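Local atomic coordinates of nitroreductase (PDB entry 6WTA), a protein that binds the deazaflavin coenzyme F420 and probably uses it to transfer hydride in an F420-dependent quinone reductase reaction. Residues Gly23-Val28 / Val89-Lys94; Arg33-Phe38 / Pro52-Glu57; Thr41-Gly46 / Val81-Thr86; Val65-Gly70 / Arg132-Phe137. One frame throughout, in Å; residues are numbered along the deposited sequence.

Contact 1: residues Gly23-Val28 / Val89-Lys94; sequences GTTDGV and VQDGDK
The tight turn between strands 86-91 and 94-103, a type II' beta turn from Asp91 to Lys94, is met here by the loop that leaves helix 10-22, and Thr25 and Gly92 make the join. Thr25 N donates to Gly92 O at 3.1 Å, reaching that oxygen from above the carbonyl plane. In return Gly92 N gives its hydrogen to Thr25 OG1 at 2.7 Å, bent to 141°. The hydroxyl can reach back because chi1 of 57° sets OG1 between the backbone N and the carbonyl carbon, while CG2 lies over Gln90 O at 3.8 Å. Gly92 O has a second donor, Gln90 NE2 at 3.1 Å, lying in the carbonyl plane; the extended glutamine chain suits this bond within its own turn. Gly92, with positive phi, fits a turn position that favours glycine. Thr24 keeps its own loop in shape: its OG1 accepts from Asp26 N at 3.0 Å, an ST turn, and its CA also faces Gly92 O at 3.2 Å in a CA-H...O contact. A valine in place of Thr25 would probably leave Gly92 N without its acceptor and the turn held across the contact by one bond fewer. The loop and the beta turn are thus joined by a reciprocal pair of bonds at a single residue, Gly92, which probably fixes one against the other.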
loop_
_atom_site.group_PDB
_atom_site.type_symbol
_atom_site.label_atom_id
_atom_site.label_comp_id
_atom_site.label_asym_id
_atom_site.label_seq_id
_atom_site.Cartn_x
_atom_site.Cartn_y
_atom_site.Cartn_z
ATOM N N GLY A 23 -9.019 -3.747 15.859
ATOM C CA GLY A 23 -9.741 -2.571 15.435
ATOM C C GLY A 23 -8.866 -1.406 15.042
ATOM O O GLY A 23 -9.385 -0.299 14.853
ATOM N N THR A 24 -7.559 -1.621 14.893
ATOM C CA THR A 24 -6.639 -0.540 14.571
ATOM C C THR A 24 -5.327 -1.104 14.053
ATOM O O THR A 24 -4.896 -2.189 14.460
ATOM C CB THR A 24 -6.355 0.340 15.790
ATOM O OG1 THR A 24 -5.405 1.355 15.442
ATOM C CG2 THR A 24 -5.782 -0.504 16.932
ATOM N N THR A 25 -4.678 -0.327 13.182
ATOM C CA THR A 25 -3.334 -0.648 12.723
ATOM C C THR A 25 -2.267 -0.306 13.756
ATOM O O THR A 25 -1.133 -0.785 13.638
ATOM C CB THR A 25 -3.010 0.104 11.429
ATOM O OG1 THR A 25 -3.166 1.515 11.639
ATOM C CG2 THR A 25 -3.913 -0.352 10.289
ATOM N N ASP A 26 -2.590 0.525 14.749
ATOM C CA ASP A 26 -1.598 0.922 15.744
ATOM C C ASP A 26 -0.980 -0.306 16.397
ATOM O O ASP A 26 -1.689 -1.176 16.911
ATOM C CB ASP A 26 -2.229 1.800 16.815
ATOM C CG ASP A 26 -2.406 3.235 16.376
ATOM O OD1 ASP A 26 -2.122 3.573 15.210
ATOM O OD2 ASP A 26 -2.846 4.031 17.238
ATOM N N GLY A 27 0.349 -0.362 16.406
ATOM C CA GLY A 27 1.054 -1.462 17.022
ATOM C C GLY A 27 1.475 -2.555 16.068
ATOM O O GLY A 27 2.310 -3.390 16.442
ATOM N N VAL A 28 0.925 -2.582 14.858
ATOM C CA VAL A 28 1.320 -3.548 13.845
ATOM C C VAL A 28 2.389 -2.908 12.972
ATOM O O VAL A 28 2.138 -1.892 12.310
ATOM C CB VAL A 28 0.117 -3.991 12.999
ATOM C CG1 VAL A 28 0.507 -5.140 12.080
ATOM C CG2 VAL A 28 -1.055 -4.372 13.889
ATOM N N VAL A 89 -8.922 3.224 2.908
ATOM C CA VAL A 89 -7.669 3.238 3.650
ATOM C C VAL A 89 -7.982 3.362 5.133
ATOM O O VAL A 89 -8.775 4.221 5.539
ATOM C CB VAL A 89 -6.733 4.372 3.179
ATOM C CG1 VAL A 89 -7.397 5.724 3.320
ATOM C CG2 VAL A 89 -5.423 4.316 3.952
ATOM N N GLN A 90 -7.381 2.488 5.933
ATOM C CA GLN A 90 -7.501 2.519 7.382
ATOM C C GLN A 90 -6.152 2.908 7.966
ATOM O O GLN A 90 -5.158 2.199 7.768
ATOM C CB GLN A 90 -7.951 1.164 7.926
ATOM C CG GLN A 90 -8.066 1.127 9.434
ATOM C CD GLN A 90 -8.576 -0.203 9.950
ATOM O OE1 GLN A 90 -9.223 -0.958 9.218
ATOM N NE2 GLN A 90 -8.288 -0.500 11.213
ATOM N N ASP A 91 -6.121 4.034 8.666
ATOM C CA ASP A 91 -4.930 4.541 9.341
ATOM C C ASP A 91 -5.278 4.643 10.819
ATOM O O ASP A 91 -6.031 5.537 11.223
ATOM C CB ASP A 91 -4.516 5.889 8.759
ATOM C CG ASP A 91 -3.192 6.381 9.299
ATOM O OD1 ASP A 91 -2.486 5.609 9.988
ATOM O OD2 ASP A 91 -2.858 7.553 9.042
ATOM N N GLY A 92 -4.741 3.729 11.617
ATOM C CA GLY A 92 -5.191 3.600 12.993
ATOM C C GLY A 92 -6.528 2.893 13.035
ATOM O O GLY A 92 -6.702 1.836 12.423
ATOM N N ASP A 93 -7.480 3.474 13.764
ATOM C CA ASP A 93 -8.849 2.980 13.801
ATOM C C ASP A 93 -9.780 3.789 12.907
ATOM O O ASP A 93 -10.997 3.577 12.937
ATOM C CB ASP A 93 -9.376 2.987 15.237
ATOM C CG ASP A 93 -9.467 4.386 15.824
ATOM O OD1 ASP A 93 -9.057 5.354 15.147
ATOM O OD2 ASP A 93 -9.953 4.518 16.967
ATOM N N LYS A 94 -9.238 4.719 12.126
ATOM C CA LYS A 94 -10.022 5.565 11.239
ATOM C C LYS A 94 -10.023 4.965 9.841
ATOM O O LYS A 94 -8.959 4.681 9.283
ATOM C CB LYS A 94 -9.452 6.984 11.198
ATOM C CG LYS A 94 -10.394 8.014 10.603
ATOM C CD LYS A 94 -9.718 9.374 10.484
ATOM C CE LYS A 94 -10.698 10.444 10.027
ATOM N NZ LYS A 94 -11.742 10.724 11.053
#

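Contact 2: residues Arg33-Phe38 / Pro52-Glu57; sequences RPIVLF and PLMRVE
Backbone hydrogen bonds between Val36 and Leu53 join the two arms of the beta hairpin formed by strands 33-41 and 48-58. Val36 N donates to Leu53 O at 2.8 Å and Leu53 N to Val36 O at 2.9 Å, an antiparallel hydrogen-bonded pair. Arg55 N adds a bond of 3.1 Å to Pro34 O, tilted 34° from the carbonyl plane; a water donates to this same oxygen and to Arg55 O. The missing N-H of Pro34 costs this contact nothing, because the bond to Arg55 N uses its carbonyl.

Apolar packing differs on the two faces. On one, Leu37 and Pro52 lie side by side, with Leu37 CD1 4.0 Å from Pro52 CG, and helix 10-22 covers Pro52. On the other, Leu53 CD1 approaches the Phe38 ring obliquely, 3.7 Å from CD2, the two side chains at about a right angle. Beside Arg33 and Ile35, Met54 is bent at chi2 (-46°) and chi3 (-59°), which brings its CE back to 3.8 Å from Arg33 CB and its sulfur beside Ile35 CG2. A flexible, unbranched thioether suits such a folded path.

Charge enters through Arg55, whose side chain crosses that of Val36 at about a right angle, CG 3.7 Å from Val36 CG1. Its extended chain then carries the guanidinium to Asp91 and, through NH2, to Glu57 OE2 at 3.5 Å.

Coenzyme F420 hydrogen-bonds to Pro52 O and more weakly to Met54 N. The hairpin's own bonds thus leave backbone groups of strand 48-58 to serve the cofactor, while acidic partners probably offset the arginine's charge.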
loop_
_atom_site.group_PDB
_atom_site.type_symbol
_atom_site.label_atom_id
_atom_site.label_comp_id
_atom_site.label_asym_id
_atom_site.label_seq_id
_atom_site.Cartn_x
_atom_site.Cartn_y
_atom_site.Cartn_z
ATOM N N ARG A 33 8.064 0.163 11.775
ATOM C CA ARG A 33 7.439 1.321 11.167
ATOM C C ARG A 33 5.959 1.074 10.907
ATOM O O ARG A 33 5.529 -0.072 10.735
ATOM C CB ARG A 33 8.151 1.685 9.858
ATOM C CG ARG A 33 9.472 2.389 10.110
ATOM C CD ARG A 33 10.453 2.212 8.959
ATOM N NE ARG A 33 11.657 3.025 9.132
ATOM C CZ ARG A 33 12.757 2.617 9.758
ATOM N NH1 ARG A 33 12.818 1.399 10.281
ATOM N NH2 ARG A 33 13.798 3.429 9.862
ATOM N N PRO A 34 5.153 2.132 10.905
ATOM C CA PRO A 34 3.700 1.963 10.829
ATOM C C PRO A 34 3.218 1.557 9.442
ATOM O O PRO A 34 3.863 1.799 8.417
ATOM C CB PRO A 34 3.161 3.348 11.209
ATOM C CG PRO A 34 4.270 4.300 10.853
ATOM C CD PRO A 34 5.550 3.538 11.114
ATOM N N ILE A 35 2.046 0.924 9.435
ATOM C CA ILE A 35 1.426 0.443 8.214
ATOM C C ILE A 35 -0.027 0.898 8.181
ATOM O O ILE A 35 -0.612 1.283 9.195
ATOM C CB ILE A 35 1.507 -1.096 8.079
ATOM C CG1 ILE A 35 0.604 -1.773 9.110
ATOM C CG2 ILE A 35 2.940 -1.572 8.248
ATOM C CD1 ILE A 35 0.556 -3.290 8.978
ATOM N N VAL A 36 -0.604 0.850 6.980
ATOM C CA VAL A 36 -2.007 1.158 6.750
ATOM C C VAL A 36 -2.638 -0.039 6.056
ATOM O O VAL A 36 -1.957 -0.805 5.367
ATOM C CB VAL A 36 -2.180 2.435 5.899
ATOM C CG1 VAL A 36 -1.753 3.665 6.677
ATOM C CG2 VAL A 36 -1.389 2.315 4.598
ATOM N N LEU A 37 -3.948 -0.200 6.229
ATOM C CA LEU A 37 -4.689 -1.293 5.602
ATOM C C LEU A 37 -5.543 -0.730 4.476
ATOM O O LEU A 37 -6.445 0.079 4.719
ATOM C CB LEU A 37 -5.562 -2.023 6.624
ATOM C CG LEU A 37 -6.342 -3.235 6.105
ATOM C CD1 LEU A 37 -5.377 -4.269 5.512
ATOM C CD2 LEU A 37 -7.190 -3.868 7.186
ATOM N N PHE A 38 -5.257 -1.151 3.255
ATOM C CA PHE A 38 -6.067 -0.775 2.110
ATOM C C PHE A 38 -7.048 -1.886 1.767
ATOM O O PHE A 38 -6.721 -3.074 1.859
ATOM C CB PHE A 38 -5.195 -0.484 0.891
ATOM C CG PHE A 38 -4.388 0.764 1.011
ATOM C CD1 PHE A 38 -4.916 1.976 0.614
ATOM C CD2 PHE A 38 -3.093 0.721 1.488
ATOM C CE1 PHE A 38 -4.168 3.132 0.712
ATOM C CE2 PHE A 38 -2.342 1.873 1.584
ATOM C CZ PHE A 38 -2.881 3.080 1.199
ATOM N N PRO A 52 -2.326 -4.631 3.242
ATOM C CA PRO A 52 -1.532 -3.722 4.081
ATOM C C PRO A 52 -0.331 -3.208 3.300
ATOM O O PRO A 52 0.276 -3.943 2.517
ATOM C CB PRO A 52 -1.096 -4.595 5.269
ATOM C CG PRO A 52 -1.786 -5.931 5.092
ATOM C CD PRO A 52 -2.177 -6.039 3.647
ATOM N N LEU A 53 0.003 -1.936 3.516
ATOM C CA LEU A 53 1.175 -1.314 2.921
ATOM C C LEU A 53 1.813 -0.400 3.959
ATOM O O LEU A 53 1.198 -0.071 4.976
ATOM C CB LEU A 53 0.811 -0.510 1.671
ATOM C CG LEU A 53 0.211 -1.275 0.491
ATOM C CD1 LEU A 53 -0.169 -0.302 -0.618
ATOM C CD2 LEU A 53 1.174 -2.328 -0.005
ATOM N N MET A 54 3.052 0.018 3.701
ATOM C CA MET A 54 3.680 0.968 4.606
ATOM C C MET A 54 2.899 2.276 4.597
ATOM O O MET A 54 2.321 2.672 3.583
ATOM C CB MET A 54 5.134 1.239 4.215
ATOM C CG MET A 54 6.047 0.023 4.214
ATOM S SD MET A 54 5.911 -1.050 5.659
ATOM C CE MET A 54 6.317 0.078 6.989
ATOM N N ARG A 55 2.891 2.956 5.743
ATOM C CA ARG A 55 2.198 4.235 5.863
ATOM C C ARG A 55 3.059 5.354 5.282
ATOM O O ARG A 55 4.156 5.631 5.784
ATOM C CB ARG A 55 1.863 4.530 7.324
ATOM C CG ARG A 55 1.113 5.833 7.526
ATOM C CD ARG A 55 1.011 6.211 9.003
ATOM N NE ARG A 55 0.146 7.374 9.185
ATOM C CZ ARG A 55 0.555 8.636 9.102
ATOM N NH1 ARG A 55 1.827 8.910 8.851
ATOM N NH2 ARG A 55 -0.305 9.628 9.266
ATOM N N VAL A 56 2.558 5.992 4.228
ATOM C CA VAL A 56 3.168 7.168 3.611
ATOM C C VAL A 56 2.042 8.184 3.470
ATOM O O VAL A 56 1.093 7.954 2.710
ATOM C CB VAL A 56 3.807 6.855 2.248
ATOM C CG1 VAL A 56 4.548 8.081 1.725
ATOM C CG2 VAL A 56 4.740 5.660 2.370
ATOM N N GLU A 57 2.129 9.294 4.204
ATOM C CA GLU A 57 0.992 10.194 4.350
ATOM C C GLU A 57 1.433 11.649 4.354
ATOM O O GLU A 57 2.521 11.985 4.827
ATOM C CB GLU A 57 0.228 9.898 5.651
ATOM C CG GLU A 57 -1.035 10.720 5.871
ATOM C CD GLU A 57 -0.785 12.052 6.569
ATOM O OE1 GLU A 57 -1.717 12.883 6.595
ATOM O OE2 GLU A 57 0.330 12.271 7.097
HETATM O O HOH W 1 5.668 3.772 7.476
#

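Contact 3: residues Thr41-Gly46 / Val81-Thr86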
loop_
_atom_site.group_PDB
_atom_site.type_symbol
_atom_site.label_atom_id
_atom_site.label_comp_id
_atom_site.label_asym_id
_atom_site.label_seq_id
_atom_site.Cartn_x
_atom_site.Cartn_y
_atom_site.Cartn_z
ATOM N N THR A 41 -10.157 -3.943 -4.876
ATOM C CA THR A 41 -11.071 -4.802 -5.622
ATOM C C THR A 41 -10.314 -5.473 -6.760
ATOM O O THR A 41 -9.674 -4.790 -7.570
ATOM C CB THR A 41 -12.253 -4.010 -6.196
ATOM O OG1 THR A 41 -12.938 -3.326 -5.140
ATOM C CG2 THR A 41 -13.223 -4.945 -6.911
ATOM N N GLY A 42 -10.407 -6.800 -6.838
ATOM C CA GLY A 42 -9.635 -7.533 -7.825
ATOM C C GLY A 42 -10.138 -7.291 -9.238
ATOM O O GLY A 42 -11.341 -7.294 -9.506
ATOM N N ALA A 43 -9.189 -7.106 -10.159
ATOM C CA ALA A 43 -9.548 -6.703 -11.517
ATOM C C ALA A 43 -10.399 -7.756 -12.207
ATOM O O ALA A 43 -11.302 -7.422 -12.985
ATOM C CB ALA A 43 -8.285 -6.422 -12.331
ATOM N N LYS A 44 -10.129 -9.032 -11.948
ATOM C CA LYS A 44 -10.870 -10.104 -12.607
ATOM C C LYS A 44 -11.938 -10.721 -11.721
ATOM O O LYS A 44 -13.020 -11.053 -12.203
ATOM C CB LYS A 44 -9.915 -11.201 -13.076
ATOM C CG LYS A 44 -9.021 -10.777 -14.224
ATOM C CD LYS A 44 -7.577 -11.125 -13.920
ATOM C CE LYS A 44 -7.198 -12.468 -14.530
ATOM N NZ LYS A 44 -6.809 -12.296 -15.962
ATOM N N SER A 45 -11.657 -10.882 -10.430
ATOM C CA SER A 45 -12.601 -11.547 -9.545
ATOM C C SER A 45 -13.699 -10.618 -9.055
ATOM O O SER A 45 -14.779 -11.096 -8.695
ATOM C CB SER A 45 -11.862 -12.124 -8.337
ATOM O OG SER A 45 -11.388 -11.085 -7.498
ATOM N N GLY A 46 -13.455 -9.313 -9.039
ATOM C CA GLY A 46 -14.353 -8.402 -8.367
ATOM C C GLY A 46 -14.393 -8.555 -6.866
ATOM O O GLY A 46 -15.216 -7.902 -6.218
ATOM N N VAL A 81 -5.701 -1.936 -8.586
ATOM C CA VAL A 81 -5.959 -0.525 -8.330
ATOM C C VAL A 81 -6.006 0.261 -9.631
ATOM O O VAL A 81 -6.735 1.254 -9.735
ATOM C CB VAL A 81 -4.887 0.015 -7.365
ATOM C CG1 VAL A 81 -5.043 1.504 -7.155
ATOM C CG2 VAL A 81 -4.956 -0.735 -6.031
ATOM N N LYS A 82 -5.247 -0.161 -10.642
ATOM C CA LYS A 82 -5.375 0.460 -11.955
ATOM C C LYS A 82 -6.729 0.127 -12.571
ATOM O O LYS A 82 -7.358 0.980 -13.209
ATOM C CB LYS A 82 -4.232 0.013 -12.868
ATOM C CG LYS A 82 -2.892 0.660 -12.538
ATOM C CD LYS A 82 -1.725 -0.034 -13.237
ATOM C CE LYS A 82 -1.856 0.018 -14.752
ATOM N NZ LYS A 82 -1.857 1.414 -15.276
ATOM N N ALA A 83 -7.207 -1.105 -12.364
ATOM C CA ALA A 83 -8.503 -1.504 -12.904
ATOM C C ALA A 83 -9.647 -0.908 -12.096
ATOM O O ALA A 83 -10.670 -0.499 -12.663
ATOM C CB ALA A 83 -8.612 -3.030 -12.924
ATOM N N ASN A 84 -9.496 -0.865 -10.772
ATOM C CA ASN A 84 -10.521 -0.373 -9.855
ATOM C C ASN A 84 -9.873 0.672 -8.954
ATOM O O ASN A 84 -9.353 0.343 -7.880
ATOM C CB ASN A 84 -11.117 -1.516 -9.039
ATOM C CG ASN A 84 -11.845 -2.517 -9.898
ATOM O OD1 ASN A 84 -12.779 -2.168 -10.616
ATOM N ND2 ASN A 84 -11.427 -3.773 -9.826
ATOM N N PRO A 85 -9.881 1.943 -9.365
ATOM C CA PRO A 85 -9.176 2.967 -8.573
ATOM C C PRO A 85 -9.809 3.251 -7.220
ATOM O O PRO A 85 -9.157 3.887 -6.381
ATOM C CB PRO A 85 -9.221 4.213 -9.477
ATOM C CG PRO A 85 -9.600 3.702 -10.856
ATOM C CD PRO A 85 -10.458 2.494 -10.604
ATOM N N THR A 86 -11.038 2.804 -6.967
ATOM C CA THR A 86 -11.686 3.087 -5.691
ATOM C C THR A 86 -11.132 2.155 -4.619
ATOM O O THR A 86 -11.226 0.926 -4.744
ATOM C CB THR A 86 -13.202 2.932 -5.794
ATOM O OG1 THR A 86 -13.723 3.870 -6.743
ATOM C CG2 THR A 86 -13.849 3.182 -4.434
HETATM O O HOH W 2 -9.275 -1.341 -5.837
HETATM O O HOH W 3 -11.760 -1.315 -3.221
HETATM O O HOH W 4 -13.124 -5.354 -11.522
#
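Asn84 ND2 is gripped by two acceptors, Thr41 O at 3.0 Å and a water at 2.9 Å that also donates to Ala43 O. Thr41 O lies close to the asparagine's amide plane, but the nitrogen stands above the carbonyl plane of Thr41, 68° out of it, so the bond does not use a lone-pair direction. With chi1 at -64°, CG of Asn84 lies anti to its own carbonyl carbon, and the side chains of Asn84 and Thr41 cross at about a right angle, with ND2 3.6 Å from Thr41 CG2. Asparagine suits a place just past the end of helix 76-83, where a short side chain can carry an N-H to a neighbouring loop. That loop, the turn between strands 33-41 and 48-58, belongs to the F420 pocket: Lys44 N and Ser45 N both donate to one oxygen of the coenzyme. Beside the amide, Ala43 CB and Ala83 CB press together at 3.5 Å, tighter than usual for two carbons; two methyls allow the backbones to come this near. A leucine in place of Asn84 would probably leave Thr41 O without this donor and break the water link to Ala43 O. Two further waters close the other end of the contact: one accepts from Thr41 N and donates to Asn84 O at 2.6 Å as well as to Thr86 O, while the second accepts from Thr41 OG1 at 3.0 Å and donates to Thr86 O.

Contact 4: residues Val65-Gly70 / Arg132-Phe137; sequences VASKGG and RLIPVF
Where strand 61-65 ends beside the start of strand 136-139, the antiparallel sheet gives way to a loop that lines the F420 pocket, and Val65 pairs with Val136 as a non-hydrogen-bonded pair. Just past it, Ala66 N donates to Pro135 O at 3.1 Å, almost straight at 179°. This is the one hydrogen bond between the two segments, and a proline is tolerated opposite because the bond uses its carbonyl and not an N-H, while its ring supplies apolar surface. Ala66 is the centre of an inverse gamma turn, which swings the chain out of the strand; its small methyl packs against Pro135 CB at 4.2 Å, with Trp77 and Pro75 also touching it.

The remaining packing is apolar and centres on Ile134. Its CG2, placed anti to the backbone N by a chi1 of -70° for CG1, bridges Val65 CG1 and Ser67 CB, 3.8 Å from each, and CD1 at the end of the other branch adds a second touch on Ser67 CB. A beta-branched chain can supply both methyls at once. Val65 CG2 and Val136 CG2 lie on the same face of the sheet, 4.3 Å apart, and Trp113 of helix 106-119 packs on both Val65 and Ile134. The coenzyme takes its bonds from the backbone here, a hydrogen bond with Val65 O and a weak one with Ser67 N. Between these two groups, Ala66 O turns to the isoleucine, 3.4 Å from Ile134 CG2.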
loop_
_atom_site.group_PDB
_atom_site.type_symbol
_atom_site.label_atom_id
_atom_site.label_comp_id
_atom_site.label_asym_id
_atom_site.label_seq_id
_atom_site.Cartn_x
_atom_site.Cartn_y
_atom_site.Cartn_z
ATOM N N VAL A 65 2.958 2.155 -2.485
ATOM C CA VAL A 65 4.225 1.927 -3.176
ATOM C C VAL A 65 4.324 0.449 -3.528
ATOM O O VAL A 65 4.372 -0.410 -2.639
ATOM C CB VAL A 65 5.429 2.371 -2.330
ATOM C CG1 VAL A 65 6.719 2.101 -3.093
ATOM C CG2 VAL A 65 5.313 3.843 -1.970
ATOM N N ALA A 66 4.400 0.154 -4.828
ATOM C CA ALA A 66 4.264 -1.219 -5.315
ATOM C C ALA A 66 5.639 -1.858 -5.479
ATOM O O ALA A 66 6.204 -1.933 -6.571
ATOM C CB ALA A 66 3.487 -1.238 -6.625
ATOM N N SER A 67 6.171 -2.357 -4.365
ATOM C CA SER A 67 7.467 -3.038 -4.396
ATOM C C SER A 67 7.444 -4.132 -3.332
ATOM O O SER A 67 7.757 -3.887 -2.162
ATOM C CB SER A 67 8.610 -2.058 -4.175
ATOM O OG SER A 67 8.547 -1.488 -2.880
ATOM N N LYS A 68 7.070 -5.345 -3.743
ATOM C CA LYS A 68 7.025 -6.488 -2.831
ATOM C C LYS A 68 8.449 -6.996 -2.592
ATOM O O LYS A 68 8.846 -8.086 -3.011
ATOM C CB LYS A 68 6.111 -7.577 -3.378
ATOM C CG LYS A 68 6.315 -7.918 -4.841
ATOM C CD LYS A 68 5.352 -9.017 -5.283
ATOM C CE LYS A 68 5.486 -9.304 -6.775
ATOM N NZ LYS A 68 4.534 -10.352 -7.242
ATOM N N GLY A 69 9.228 -6.161 -1.908
ATOM C CA GLY A 69 10.583 -6.537 -1.540
ATOM C C GLY A 69 11.463 -6.802 -2.745
ATOM O O GLY A 69 11.529 -6.008 -3.690
ATOM N N GLY A 70 12.159 -7.936 -2.704
ATOM C CA GLY A 70 13.092 -8.299 -3.750
ATOM C C GLY A 70 12.459 -9.075 -4.885
ATOM O O GLY A 70 12.988 -10.103 -5.319
ATOM N N ARG A 132 13.543 -0.140 -13.651
ATOM C CA ARG A 132 12.396 0.738 -13.817
ATOM C C ARG A 132 12.077 1.417 -12.491
ATOM O O ARG A 132 12.332 0.871 -11.415
ATOM C CB ARG A 132 11.170 -0.043 -14.305
ATOM C CG ARG A 132 11.058 -0.203 -15.816
ATOM C CD ARG A 132 9.812 -1.010 -16.206
ATOM N NE ARG A 132 8.591 -0.496 -15.585
ATOM C CZ ARG A 132 7.385 -1.039 -15.729
ATOM N NH1 ARG A 132 7.220 -2.122 -16.477
ATOM N NH2 ARG A 132 6.338 -0.496 -15.120
ATOM N N LEU A 133 11.520 2.622 -12.579
ATOM C CA LEU A 133 11.030 3.291 -11.380
ATOM C C LEU A 133 9.879 2.502 -10.768
ATOM O O LEU A 133 8.997 2.012 -11.479
ATOM C CB LEU A 133 10.566 4.707 -11.719
ATOM C CG LEU A 133 11.626 5.706 -12.174
ATOM C CD1 LEU A 133 11.005 7.086 -12.260
ATOM C CD2 LEU A 133 12.804 5.690 -11.224
ATOM N N ILE A 134 9.888 2.391 -9.445
ATOM C CA ILE A 134 8.835 1.647 -8.738
ATOM C C ILE A 134 7.528 2.428 -8.828
ATOM O O ILE A 134 7.525 3.651 -8.597
ATOM C CB ILE A 134 9.244 1.410 -7.280
ATOM C CG1 ILE A 134 10.400 0.406 -7.234
ATOM C CG2 ILE A 134 8.054 0.942 -6.471
ATOM C CD1 ILE A 134 11.035 0.243 -5.885
ATOM N N PRO A 135 6.405 1.786 -9.164
ATOM C CA PRO A 135 5.142 2.531 -9.258
ATOM C C PRO A 135 4.721 3.083 -7.909
ATOM O O PRO A 135 4.863 2.428 -6.872
ATOM C CB PRO A 135 4.139 1.489 -9.776
ATOM C CG PRO A 135 4.986 0.422 -10.428
ATOM C CD PRO A 135 6.250 0.382 -9.593
ATOM N N VAL A 136 4.214 4.310 -7.929
ATOM C CA VAL A 136 3.675 4.960 -6.743
ATOM C C VAL A 136 2.292 5.494 -7.085
ATOM O O VAL A 136 2.132 6.235 -8.061
ATOM C CB VAL A 136 4.585 6.098 -6.245
ATOM C CG1 VAL A 136 3.949 6.784 -5.038
ATOM C CG2 VAL A 136 5.968 5.575 -5.899
ATOM N N PHE A 137 1.293 5.107 -6.292
ATOM C CA PHE A 137 -0.060 5.630 -6.414
ATOM C C PHE A 137 -0.312 6.634 -5.295
ATOM O O PHE A 137 0.069 6.395 -4.146
ATOM C CB PHE A 137 -1.120 4.521 -6.325
ATOM C CG PHE A 137 -1.046 3.494 -7.417
ATOM C CD1 PHE A 137 -0.175 2.426 -7.318
ATOM C CD2 PHE A 137 -1.874 3.578 -8.525
ATOM C CE1 PHE A 137 -0.108 1.470 -8.313
ATOM C CE2 PHE A 137 -1.813 2.626 -9.526
ATOM C CZ PHE A 137 -0.930 1.568 -9.419
#

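Overall arrangement
Contacts 1, 2 and 4 reach one antiparallel sheet. Contacts 1 and 2, with centres about 9 Å apart, touch where strands 86-91 and 33-41 are neighbours: Gln90 N lies 2.9 Å from Leu37 O, a probable hydrogen bond, and Asp91 OD2 forms a salt bridge with Arg55 NE at 3.0 Å. Contacts 3 and 4, about 18 Å apart between centres, meet through Phe137, which packs on Val81 and Lys82. Contacts 2, 3 and 4 all supply residues to the F420 pocket, each giving backbone hydrogen bonds to the coenzyme. Contact 1 stands back from it, the Thr25 side chain about 9 Å away, and lies across the chain's centre from contact 4.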